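Local coordinates for protein possible galactose mutarotase (PDB 4RNL) that probably interconverts the alpha and beta anomers of an aldose such as galactose, at residues A71-S76 and G289-T294; L60-A65 and V297-A302; S111-P116 and T180-L185. All blocks are in the same frame, centred on the assembly; numbering follows the deposited sequence.

Contacts 1 and 2 lie together far from the chain's centre, differing in burial; contact 3 lies near it. Contact 1 is partly buried, about 17 Å from the centre of the chain, and pairs a methyl with an imidazole beside a phosphate ion. Contact 2 is fully buried and fastens the same loop, between strands 278-282 and 305-310, to residues 60-65 through a tyrosine that combines ring packing with a hydrogen bond. Contact 3, about 6 Å from the chain centre, is polar: two histidines share a glycerol hydroxyl and a water in the probable sugar pocket. Y184 ties the three together, its hydroxyl bonded to S76 and its carbonyl to L62.

Contact 1. Residues A71-S76 and G289-T294; sequences AAHGGS and GTLTGT. With PO4 (phosphate ion), chain H.
L291 sets its CD2 methyl almost squarely over the imidazole of H73, a CH-pi contact that joins two loops at the rim of the galactose mutarotase beta-sandwich. CD2 stands 3.5 Å from the ring centroid and only 7° off the ring normal, so the methyl rests on the middle of the face and not on any one ring atom; its approach to ND1 of H73 is 3.6 Å. The other branch of L291, CD1, comes within 4.4 Å of OG of S76, a looser touch at the edge of the contact, made on a polar hydroxyl.

The polar rim of the imidazole is used separately. At the ring edge, close to its plane, ND1 of H73 donates to O3 of a phosphate ion, probably from the crystallisation liquor, over 2.6 Å and with an N-H...O angle of 153°. The backbone N of G75 holds a second phosphate oxygen, O4, at 3.1 Å. A beta carbon on G75 would run into that same O4, so the bare backbone is part of how the ion sits here. The anion's charge would probably polarise the imidazole and help keep a proton on ND1.

H73 is where the chain leaves helix 67-72, and its CG lies beside the backbone N, anti to the carbonyl carbon (chi1 -54°), which carries the ring across toward L291. F64 touches both H73 and L291, packing against the pair from residues 60-65. L291 itself belongs to the loop that links strands 278-282 and 305-310. S76 is fixed at both polar ends: its OG pairs with NE2 of H286, and its carbonyl O accepts from OH of Y184.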
loop_
_atom_site.group_PDB
_atom_site.type_symbol
_atom_site.label_atom_id
_atom_site.label_comp_id
_atom_site.label_asym_id
_atom_site.label_seq_id
_atom_site.Cartn_x
_atom_site.Cartn_y
_atom_site.Cartn_z
ATOM N N ALA A 71 -4.519 -5.189 15.682
ATOM C CA ALA A 71 -4.848 -6.603 15.815
ATOM C C ALA A 71 -6.354 -6.840 15.674
ATOM O O ALA A 71 -6.786 -7.820 15.060
ATOM C CB ALA A 71 -4.360 -7.121 17.153
ATOM N N ALA A 72 -7.145 -5.941 16.254
ATOM C CA ALA A 72 -8.600 -6.092 16.287
ATOM C C ALA A 72 -9.291 -5.539 15.047
ATOM O O ALA A 72 -10.409 -5.941 14.719
ATOM C CB ALA A 72 -9.173 -5.429 17.542
ATOM N N HIS A 73 -8.639 -4.599 14.369
ATOM C CA HIS A 73 -9.252 -3.948 13.214
ATOM C C HIS A 73 -8.355 -3.961 11.982
ATOM O O HIS A 73 -8.015 -2.910 11.437
ATOM C CB HIS A 73 -9.679 -2.521 13.576
ATOM C CG HIS A 73 -10.565 -2.455 14.777
ATOM N ND1 HIS A 73 -11.904 -2.775 14.730
ATOM C CD2 HIS A 73 -10.303 -2.131 16.069
ATOM C CE1 HIS A 73 -12.432 -2.641 15.935
ATOM N NE2 HIS A 73 -11.478 -2.256 16.765
ATOM N N GLY A 74 -7.988 -5.158 11.530
ATOM C CA GLY A 74 -7.115 -5.293 10.377
ATOM C C GLY A 74 -7.855 -5.124 9.061
ATOM O O GLY A 74 -7.237 -5.070 7.998
ATOM N N GLY A 75 -9.180 -5.037 9.134
ATOM C CA GLY A 75 -10.012 -4.966 7.942
ATOM C C GLY A 75 -9.796 -3.742 7.068
ATOM O O GLY A 75 -10.141 -3.754 5.882
ATOM N N SER A 76 -9.246 -2.679 7.649
ATOM C CA SER A 76 -8.967 -1.451 6.906
ATOM C C SER A 76 -7.624 -1.515 6.204
ATOM O O SER A 76 -7.328 -0.685 5.340
ATOM C CB SER A 76 -8.946 -0.237 7.846
ATOM O OG SER A 76 -10.245 0.057 8.339
ATOM N N GLY A 289 -16.879 6.197 11.386
ATOM C CA GLY A 289 -16.830 7.022 12.578
ATOM C C GLY A 289 -16.735 6.261 13.888
ATOM O O GLY A 289 -16.898 6.851 14.954
ATOM N N THR A 290 -16.453 4.963 13.822
ATOM C CA THR A 290 -16.380 4.140 15.036
ATOM C C THR A 290 -14.958 3.890 15.550
ATOM O O THR A 290 -14.767 3.541 16.716
ATOM C CB THR A 290 -17.077 2.788 14.838
ATOM O OG1 THR A 290 -16.493 2.104 13.721
ATOM C CG2 THR A 290 -18.568 2.990 14.581
ATOM N N LEU A 291 -13.969 4.054 14.679
ATOM C CA LEU A 291 -12.571 3.811 15.043
ATOM C C LEU A 291 -11.867 5.129 15.314
ATOM O O LEU A 291 -11.940 6.051 14.500
ATOM C CB LEU A 291 -11.847 3.076 13.913
ATOM C CG LEU A 291 -12.440 1.725 13.509
ATOM C CD1 LEU A 291 -11.695 1.146 12.317
ATOM C CD2 LEU A 291 -12.389 0.780 14.683
ATOM N N THR A 292 -11.191 5.221 16.454
ATOM C CA THR A 292 -10.453 6.436 16.803
ATOM C C THR A 292 -8.997 6.294 16.389
ATOM O O THR A 292 -8.303 5.382 16.849
ATOM C CB THR A 292 -10.540 6.726 18.306
ATOM O OG1 THR A 292 -11.902 7.032 18.646
ATOM C CG2 THR A 292 -9.648 7.910 18.679
ATOM N N GLY A 293 -8.535 7.200 15.525
ATOM C CA GLY A 293 -7.197 7.109 14.959
ATOM C C GLY A 293 -6.116 7.699 15.839
ATOM O O GLY A 293 -6.394 8.134 16.963
ATOM N N THR A 294 -4.882 7.735 15.337
ATOM C CA THR A 294 -3.755 8.121 16.187
ATOM C C THR A 294 -3.866 9.535 16.709
ATOM O O THR A 294 -3.448 9.819 17.825
ATOM C CB THR A 294 -2.392 7.947 15.498
ATOM O OG1 THR A 294 -2.095 9.097 14.702
ATOM C CG2 THR A 294 -2.427 6.755 14.644
HETATM P P PO4 H . -12.722 -4.226 11.378
HETATM O O1 PO4 H . -13.999 -4.660 10.700
HETATM O O2 PO4 H . -12.332 -2.852 10.886
HETATM O O3 PO4 H . -12.961 -4.170 12.869
HETATM O O4 PO4 H . -11.617 -5.213 11.061
#

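Contact 2. Residues L60-A65 and V297-A302; sequences LALGFA and VPYGPA
Y299 reaches across to L62 and G63 from the loop between strands 278-282 and 305-310, pinning that loop of the mutarotase beta-sandwich to the chain just after strand 57-59. Its own backbone is anchored first: the N bonds the carbonyl O of L291, and the carbonyl O takes the N of G289, so the tyrosine grows from a paired stretch of the same loop. From there CG sits beside the backbone N (chi1 -70°), aiming the ring at the other segment. Over one face of the ring lies CD2 of L62, displaced toward the rim, 3.9 Å from the centroid and 22° off the normal in a CH-pi contact; its closest touch is 3.6 Å, to CE1 of Y299. The two side chains run past each other in opposite directions, and CB of L62 also comes near CE2 and CZ of Y299. The backbone O of G63 lies at the ring edge, 3.6 Å from CE2 of Y299. At the ring's tip, the buried OH is gripped twice: it pairs with OD2 of D190, and it accepts the backbone N-H of G63 at 3.1 Å, 164° at the hydrogen.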
loop_
_atom_site.group_PDB
_atom_site.type_symbol
_atom_site.label_atom_id
_atom_site.label_comp_id
_atom_site.label_asym_id
_atom_site.label_seq_id
_atom_site.Cartn_x
_atom_site.Cartn_y
_atom_site.Cartn_z
ATOM N N LEU A 60 0.199 12.257 9.269
ATOM C CA LEU A 60 -0.627 12.214 8.066
ATOM C C LEU A 60 -1.270 10.860 7.772
ATOM O O LEU A 60 -2.235 10.785 7.013
ATOM C CB LEU A 60 0.208 12.621 6.840
ATOM C CG LEU A 60 1.111 13.858 6.993
ATOM C CD1 LEU A 60 1.855 14.125 5.685
ATOM C CD2 LEU A 60 0.294 15.080 7.390
ATOM N N ALA A 61 -0.735 9.780 8.331
ATOM C CA ALA A 61 -1.239 8.451 7.945
ATOM C C ALA A 61 -2.435 8.008 8.793
ATOM O O ALA A 61 -2.459 8.248 9.996
ATOM C CB ALA A 61 -0.116 7.416 8.021
ATOM N N LEU A 62 -3.432 7.368 8.174
ATOM C CA LEU A 62 -4.504 6.766 8.961
ATOM C C LEU A 62 -3.913 5.584 9.713
ATOM O O LEU A 62 -3.189 4.768 9.141
ATOM C CB LEU A 62 -5.669 6.292 8.078
ATOM C CG LEU A 62 -6.399 7.345 7.240
ATOM C CD1 LEU A 62 -7.709 6.776 6.701
ATOM C CD2 LEU A 62 -6.649 8.628 8.032
ATOM N N GLY A 63 -4.200 5.491 11.002
ATOM C CA GLY A 63 -3.636 4.413 11.790
ATOM C C GLY A 63 -4.139 4.446 13.216
ATOM O O GLY A 63 -5.096 5.154 13.536
ATOM N N PHE A 64 -3.474 3.694 14.083
ATOM C CA PHE A 64 -3.862 3.628 15.486
ATOM C C PHE A 64 -2.651 3.881 16.359
ATOM O O PHE A 64 -1.512 3.627 15.944
ATOM C CB PHE A 64 -4.413 2.245 15.824
ATOM C CG PHE A 64 -5.598 1.835 14.994
ATOM C CD1 PHE A 64 -6.817 2.488 15.131
ATOM C CD2 PHE A 64 -5.499 0.769 14.104
ATOM C CE1 PHE A 64 -7.916 2.098 14.380
ATOM C CE2 PHE A 64 -6.593 0.373 13.345
ATOM C CZ PHE A 64 -7.804 1.036 13.488
ATOM N N ALA A 65 -2.909 4.362 17.571
ATOM C CA ALA A 65 -1.859 4.632 18.543
ATOM C C ALA A 65 -1.289 3.341 19.114
ATOM O O ALA A 65 -0.144 3.312 19.569
ATOM C CB ALA A 65 -2.397 5.515 19.667
ATOM N N VAL A 297 -9.055 11.322 16.749
ATOM C CA VAL A 297 -10.286 11.698 16.069
ATOM C C VAL A 297 -10.841 10.462 15.377
ATOM O O VAL A 297 -10.095 9.738 14.729
ATOM C CB VAL A 297 -10.010 12.791 15.007
ATOM C CG1 VAL A 297 -11.279 13.133 14.249
ATOM C CG2 VAL A 297 -9.427 14.036 15.659
ATOM N N PRO A 298 -12.147 10.201 15.534
ATOM C CA PRO A 298 -12.756 9.075 14.810
ATOM C C PRO A 298 -12.740 9.285 13.301
ATOM O O PRO A 298 -13.001 10.398 12.827
ATOM C CB PRO A 298 -14.201 9.041 15.336
ATOM C CG PRO A 298 -14.424 10.376 15.996
ATOM C CD PRO A 298 -13.077 10.826 16.492
ATOM N N TYR A 299 -12.435 8.224 12.555
ATOM C CA TYR A 299 -12.299 8.312 11.102
ATOM C C TYR A 299 -13.648 8.128 10.403
ATOM O O TYR A 299 -14.284 7.081 10.543
ATOM C CB TYR A 299 -11.334 7.230 10.598
ATOM C CG TYR A 299 -9.873 7.430 10.964
ATOM C CD1 TYR A 299 -9.325 8.703 11.083
ATOM C CD2 TYR A 299 -9.042 6.338 11.173
ATOM C CE1 TYR A 299 -7.991 8.882 11.411
ATOM C CE2 TYR A 299 -7.707 6.501 11.501
ATOM C CZ TYR A 299 -7.188 7.774 11.616
ATOM O OH TYR A 299 -5.859 7.930 11.942
ATOM N N GLY A 300 -14.078 9.136 9.647
ATOM C CA GLY A 300 -15.272 9.014 8.821
ATOM C C GLY A 300 -14.894 8.611 7.403
ATOM O O GLY A 300 -13.713 8.449 7.100
ATOM N N PRO A 301 -15.896 8.437 6.521
ATOM C CA PRO A 301 -15.589 8.089 5.128
ATOM C C PRO A 301 -14.677 9.140 4.502
ATOM O O PRO A 301 -14.839 10.332 4.792
ATOM C CB PRO A 301 -16.970 8.082 4.450
ATOM C CG PRO A 301 -17.861 8.893 5.367
ATOM C CD PRO A 301 -17.338 8.619 6.751
ATOM N N ALA A 302 -13.704 8.690 3.714
ATOM C CA ALA A 302 -12.730 9.561 3.049
ATOM C C ALA A 302 -11.782 10.293 4.007
ATOM O O ALA A 302 -11.221 11.333 3.659
ATOM C CB ALA A 302 -13.427 10.543 2.102
#

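Contact 3. Residues S111-P116 and T180-L185; sequences SLHGGP and TNHTYL. With GOL (glycerol), chain E.
H113 and H182 meet with their ring planes almost perpendicular, at 88°, and their centroids 5.3 Å apart. The nearest atoms are NE2 of H113 and CD2 of H182, at 3.7 Å; NE2 of H113 arrives near the plane of the H182 ring, at its edge. The two rings share a partner. O1 of a glycerol, probably from the crystallisation liquor, lies 2.9 Å from NE2 of H182 and accepts from it, and it accepts from NE2 of H113 as well, at 3.2 Å. A water bonds both NE2 atoms too, so two oxygens bridge the histidines.

The same glycerol is held by R88, D242 and E308, a set consistent with the sugar pocket of galactose mutarotases. H113 opens the bend of a type I' beta turn, L112 to G115; its ND1 accepts from the backbone N of N87, and CD1 of L112 covers one face of its ring, 3.5 Å above the plane. H182 sits inside an Asx turn, in which OD1 of N181 accepts from the backbone N of T183 and also from its OG1, the latter at 2.6 Å. With CG anti to the backbone N (chi1 -155°), H182 packs against A306 and E308. With an alanine in place of H182, O1 of the glycerol and the bridging water would each probably lose one of their holds, and a gap would open beside H113.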
loop_
_atom_site.group_PDB
_atom_site.type_symbol
_atom_site.label_atom_id
_atom_site.label_comp_id
_atom_site.label_asym_id
_atom_site.label_seq_id
_atom_site.Cartn_x
_atom_site.Cartn_y
_atom_site.Cartn_z
ATOM N N SER A 111 -10.963 -13.902 -3.291
ATOM C CA SER A 111 -9.832 -13.735 -2.384
ATOM C C SER A 111 -9.338 -12.293 -2.439
ATOM O O SER A 111 -9.176 -11.730 -3.530
ATOM C CB SER A 111 -8.704 -14.685 -2.788
ATOM O OG SER A 111 -7.473 -14.265 -2.222
ATOM N N LEU A 112 -9.095 -11.691 -1.273
ATOM C CA LEU A 112 -8.640 -10.296 -1.204
ATOM C C LEU A 112 -7.373 -10.186 -0.377
ATOM O O LEU A 112 -7.299 -10.742 0.727
ATOM C CB LEU A 112 -9.718 -9.406 -0.568
ATOM C CG LEU A 112 -9.325 -7.968 -0.214
ATOM C CD1 LEU A 112 -9.075 -7.127 -1.463
ATOM C CD2 LEU A 112 -10.399 -7.333 0.653
ATOM N N HIS A 113 -6.381 -9.481 -0.919
ATOM C CA HIS A 113 -5.182 -9.082 -0.171
ATOM C C HIS A 113 -4.455 -10.256 0.481
ATOM O O HIS A 113 -3.923 -10.141 1.588
ATOM C CB HIS A 113 -5.531 -8.025 0.898
ATOM C CG HIS A 113 -5.916 -6.687 0.336
ATOM N ND1 HIS A 113 -5.480 -6.233 -0.888
ATOM C CD2 HIS A 113 -6.690 -5.698 0.847
ATOM C CE1 HIS A 113 -5.971 -5.027 -1.116
ATOM N NE2 HIS A 113 -6.707 -4.675 -0.072
ATOM N N GLY A 114 -4.429 -11.397 -0.200
ATOM C CA GLY A 114 -3.640 -12.508 0.287
ATOM C C GLY A 114 -4.318 -13.416 1.297
ATOM O O GLY A 114 -3.695 -14.353 1.790
ATOM N N GLY A 115 -5.583 -13.157 1.615
ATOM C CA GLY A 115 -6.323 -14.050 2.495
ATOM C C GLY A 115 -6.333 -13.593 3.942
ATOM O O GLY A 115 -5.678 -12.611 4.284
ATOM N N PRO A 116 -7.080 -14.301 4.802
ATOM C CA PRO A 116 -7.206 -13.900 6.208
ATOM C C PRO A 116 -5.860 -13.809 6.907
ATOM O O PRO A 116 -5.671 -12.901 7.723
ATOM C CB PRO A 116 -8.045 -15.027 6.819
ATOM C CG PRO A 116 -8.873 -15.529 5.658
ATOM C CD PRO A 116 -7.939 -15.456 4.475
ATOM N N THR A 180 2.217 -4.640 -2.161
ATOM C CA THR A 180 2.019 -3.192 -2.146
ATOM C C THR A 180 2.007 -2.723 -0.712
ATOM O O THR A 180 2.020 -3.535 0.213
ATOM C CB THR A 180 0.690 -2.768 -2.814
ATOM O OG1 THR A 180 0.683 -1.343 -3.006
ATOM C CG2 THR A 180 -0.509 -3.155 -1.953
ATOM N N ASN A 181 1.995 -1.411 -0.529
ATOM C CA ASN A 181 1.769 -0.862 0.800
ATOM C C ASN A 181 0.456 -0.100 0.793
ATOM O O ASN A 181 0.192 0.699 -0.112
ATOM C CB ASN A 181 2.913 0.040 1.253
ATOM C CG ASN A 181 2.712 0.522 2.678
ATOM O OD1 ASN A 181 2.015 1.506 2.914
ATOM N ND2 ASN A 181 3.257 -0.219 3.637
ATOM N N HIS A 182 -0.368 -0.361 1.800
ATOM C CA HIS A 182 -1.742 0.124 1.830
ATOM C C HIS A 182 -1.881 1.352 2.741
ATOM O O HIS A 182 -2.902 1.532 3.400
ATOM C CB HIS A 182 -2.635 -1.013 2.325
ATOM C CG HIS A 182 -4.061 -0.921 1.878
ATOM N ND1 HIS A 182 -4.877 0.141 2.201
ATOM C CD2 HIS A 182 -4.829 -1.782 1.166
ATOM C CE1 HIS A 182 -6.081 -0.058 1.694
ATOM N NE2 HIS A 182 -6.081 -1.222 1.064
ATOM N N THR A 183 -0.852 2.192 2.787
ATOM C CA THR A 183 -0.928 3.449 3.540
ATOM C C THR A 183 -2.074 4.328 3.001
ATOM O O THR A 183 -2.239 4.466 1.786
ATOM C CB THR A 183 0.424 4.211 3.461
ATOM O OG1 THR A 183 1.387 3.583 4.331
ATOM C CG2 THR A 183 0.269 5.665 3.882
ATOM N N TYR A 184 -2.889 4.883 3.896
ATOM C CA TYR A 184 -3.826 5.941 3.524
ATOM C C TYR A 184 -3.272 7.244 4.086
ATOM O O TYR A 184 -2.821 7.292 5.252
ATOM C CB TYR A 184 -5.194 5.788 4.195
ATOM C CG TYR A 184 -5.999 4.516 4.021
ATOM C CD1 TYR A 184 -5.553 3.302 4.537
ATOM C CD2 TYR A 184 -7.258 4.556 3.429
ATOM C CE1 TYR A 184 -6.323 2.153 4.425
ATOM C CE2 TYR A 184 -8.033 3.420 3.317
ATOM C CZ TYR A 184 -7.562 2.226 3.820
ATOM O OH TYR A 184 -8.339 1.094 3.719
ATOM N N LEU A 185 -3.355 8.311 3.300
ATOM C CA LEU A 185 -2.834 9.602 3.725
ATOM C C LEU A 185 -3.910 10.682 3.734
ATOM O O LEU A 185 -4.793 10.726 2.874
ATOM C CB LEU A 185 -1.677 10.037 2.816
ATOM C CG LEU A 185 -0.410 9.188 2.911
ATOM C CD1 LEU A 185 0.519 9.509 1.758
ATOM C CD2 LEU A 185 0.274 9.410 4.262
HETATM C C1 GOL E . -8.497 -1.332 -1.841
HETATM O O1 GOL E . -7.263 -1.910 -1.493
HETATM C C2 GOL E . -9.567 -2.409 -2.010
HETATM O O2 GOL E . -9.924 -2.537 -3.383
HETATM C C3 GOL E . -10.779 -1.997 -1.173
HETATM O O3 GOL E . -11.912 -2.773 -1.498
HETATM O O HOH W 1 -8.634 -2.626 1.109
#